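Local coordinates for ferredoxin (Trichomonas vaginalis, PDB 1L5P), which carries electrons on a single [2Fe-2S] cluster, linking pyruvate:ferredoxin oxidoreductase to hydrogenase in the hydrogenosome, at residues D61-F66 and N73-C78. Residues are numbered along the deposited sequence; the frame is centred on the assembly and turned at random.
Sequences DDEKEF and NARLAC. With FES (Fe2/s2 (inorganic) cluster), chain D.
At the wall of the [2Fe-2S] pocket of this ferredoxin, the buried carboxylate of Glu63 ties a short helix to the strand that leads into the cluster ligand Cys78. With CG anti to its own nitrogen (chi1 180°), Glu63 has an extended chain that carries the carboxylate over to the strand; the axes of 61-66 and 74-76 approach to 8.2 Å. Its OE1 accepts two bonds. The backbone N of Leu76 comes from above the carboxylate plane, 3.0 Å from OE1 along a nearly straight N-H line, while Arg75 NE meets OE1 on its syn side at 2.7 Å, with OE1 lying close to the guanidinium plane. Arg75 NH2 completes a side-on salt bridge to the syn lone pair of Glu63 OE2 at 3.2 Å, a longer and more bent bond, with the two flat groups 35° apart. Although Arg75 CB points away from the helix, bends at chi2 and chi3 fold the guanidinium back to it, as a long flexible side chain allows. The arginine's charge probably helps keep the buried carboxylate ionised. Glutamate also offers methylenes: its CG packs 3.7 Å from Leu76 CG, the two side chains running past each other in opposite directions. Leu76 suits this junction because one branched apolar side chain can face helix and cluster together: its CD1 lies 3.9 Å from Phe66 CD2 and 4.0 Å from cluster S1. Cys78 SG binds the cluster iron FE2 at 2.2 Å. Arg75 NH1 also bonds to Ala57 O, drawing in the loop before helix 61-67. Strand 74-76 edges the five-stranded sheet of the beta-grasp fold, antiparallel to strand 48-53, where Ile48 touches Leu76; segment 61-66 runs at 123° to it, while Phe23 of helix 22-27 packs against Ala77 and Cys78.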
loop_
_atom_site.group_PDB
_atom_site.type_symbol
_atom_site.label_atom_id
_atom_site.label_comp_id
_atom_site.label_asym_id
_atom_site.label_seq_id
_atom_site.Cartn_x
_atom_site.Cartn_y
_atom_site.Cartn_z
ATOM N N ASP A 61 -10.668 4.533 10.661
ATOM C CA ASP A 61 -10.757 5.959 10.982
ATOM C C ASP A 61 -9.406 6.652 11.047
ATOM O O ASP A 61 -9.226 7.743 10.508
ATOM C CB ASP A 61 -11.471 6.163 12.332
ATOM C CG ASP A 61 -12.925 5.701 12.318
ATOM O OD1 ASP A 61 -13.616 5.873 11.288
ATOM O OD2 ASP A 61 -13.377 5.168 13.356
ATOM N N ASP A 62 -8.461 6.020 11.725
ATOM C CA ASP A 62 -7.135 6.599 11.865
ATOM C C ASP A 62 -6.448 6.820 10.513
ATOM O O ASP A 62 -5.798 7.845 10.294
ATOM C CB ASP A 62 -6.281 5.701 12.772
ATOM C CG ASP A 62 -6.423 6.063 14.255
ATOM O OD1 ASP A 62 -5.600 5.590 15.075
ATOM O OD2 ASP A 62 -7.358 6.824 14.601
ATOM N N GLU A 63 -6.594 5.860 9.605
ATOM C CA GLU A 63 -5.983 5.989 8.290
ATOM C C GLU A 63 -6.703 7.054 7.480
ATOM O O GLU A 63 -6.066 7.870 6.810
ATOM C CB GLU A 63 -6.033 4.659 7.538
ATOM C CG GLU A 63 -5.408 4.749 6.156
ATOM C CD GLU A 63 -5.699 3.543 5.293
ATOM O OE1 GLU A 63 -5.622 3.676 4.053
ATOM O OE2 GLU A 63 -6.004 2.466 5.849
ATOM N N LYS A 64 -8.032 7.034 7.557
ATOM C CA LYS A 64 -8.883 7.981 6.837
ATOM C C LYS A 64 -8.506 9.420 7.134
ATOM O O LYS A 64 -8.730 10.314 6.315
ATOM C CB LYS A 64 -10.351 7.761 7.208
ATOM C CG LYS A 64 -10.906 6.415 6.789
ATOM C CD LYS A 64 -12.323 6.558 6.269
ATOM C CE LYS A 64 -12.613 5.559 5.150
ATOM N NZ LYS A 64 -12.836 4.158 5.646
ATOM N N GLU A 65 -7.941 9.643 8.313
ATOM C CA GLU A 65 -7.534 10.982 8.720
ATOM C C GLU A 65 -6.472 11.512 7.776
ATOM O O GLU A 65 -6.429 12.698 7.471
ATOM C CB GLU A 65 -6.963 10.952 10.135
ATOM C CG GLU A 65 -7.908 10.390 11.184
ATOM C CD GLU A 65 -8.166 11.378 12.305
ATOM O OE1 GLU A 65 -8.050 12.600 12.044
ATOM O OE2 GLU A 65 -8.481 10.932 13.436
ATOM N N PHE A 66 -5.612 10.613 7.316
ATOM C CA PHE A 66 -4.536 10.982 6.412
ATOM C C PHE A 66 -4.943 11.006 4.932
ATOM O O PHE A 66 -4.177 11.471 4.090
ATOM C CB PHE A 66 -3.360 10.022 6.595
ATOM C CG PHE A 66 -2.618 10.195 7.894
ATOM C CD1 PHE A 66 -1.846 11.333 8.129
ATOM C CD2 PHE A 66 -2.657 9.199 8.866
ATOM C CE1 PHE A 66 -1.120 11.473 9.309
ATOM C CE2 PHE A 66 -1.933 9.330 10.052
ATOM C CZ PHE A 66 -1.164 10.465 10.274
ATOM N N ASN A 73 -9.115 7.195 -4.129
ATOM C CA ASN A 73 -8.606 5.831 -4.024
ATOM C C ASN A 73 -7.261 5.709 -3.327
ATOM O O ASN A 73 -6.594 4.681 -3.423
ATOM C CB ASN A 73 -8.526 5.203 -5.417
ATOM C CG ASN A 73 -7.929 6.146 -6.459
ATOM O OD1 ASN A 73 -7.767 7.355 -6.231
ATOM N ND2 ASN A 73 -7.601 5.589 -7.623
ATOM N N ALA A 74 -6.875 6.757 -2.613
ATOM C CA ALA A 74 -5.613 6.761 -1.893
ATOM C C ALA A 74 -5.710 5.909 -0.642
ATOM O O ALA A 74 -6.754 5.843 -0.013
ATOM C CB ALA A 74 -5.240 8.187 -1.512
ATOM N N ARG A 75 -4.613 5.257 -0.289
ATOM C CA ARG A 75 -4.547 4.434 0.903
ATOM C C ARG A 75 -3.118 4.527 1.452
ATOM O O ARG A 75 -2.196 4.917 0.734
ATOM C CB ARG A 75 -4.872 2.976 0.570
ATOM C CG ARG A 75 -6.287 2.729 0.078
ATOM C CD ARG A 75 -7.309 2.825 1.211
ATOM N NE ARG A 75 -6.905 2.058 2.379
ATOM C CZ ARG A 75 -7.326 0.829 2.645
ATOM N NH1 ARG A 75 -8.172 0.227 1.823
ATOM N NH2 ARG A 75 -6.898 0.197 3.735
ATOM N N LEU A 76 -2.945 4.188 2.727
ATOM C CA LEU A 76 -1.629 4.192 3.353
ATOM C C LEU A 76 -1.117 2.768 3.198
ATOM O O LEU A 76 -1.718 1.834 3.715
ATOM C CB LEU A 76 -1.733 4.514 4.845
ATOM C CG LEU A 76 -2.057 5.939 5.300
ATOM C CD1 LEU A 76 -1.893 5.999 6.811
ATOM C CD2 LEU A 76 -1.148 6.951 4.617
ATOM N N ALA A 77 -0.010 2.598 2.490
ATOM C CA ALA A 77 0.544 1.273 2.277
ATOM C C ALA A 77 0.781 0.520 3.578
ATOM O O ALA A 77 0.552 -0.682 3.642
ATOM C CB ALA A 77 1.836 1.379 1.487
ATOM N N CYS A 78 1.233 1.207 4.624
ATOM C CA CYS A 78 1.490 0.513 5.884
ATOM C C CYS A 78 0.220 0.176 6.683
ATOM O O CYS A 78 0.273 -0.574 7.667
ATOM C CB CYS A 78 2.464 1.310 6.757
ATOM S SG CYS A 78 1.860 2.910 7.296
HETATM FE FE1 FES D . 4.200 6.568 8.024
HETATM FE FE2 FES D . 2.807 4.761 6.536
HETATM S S1 FES D . 1.981 6.506 7.665
HETATM S S2 FES D . 5.040 4.809 6.884
#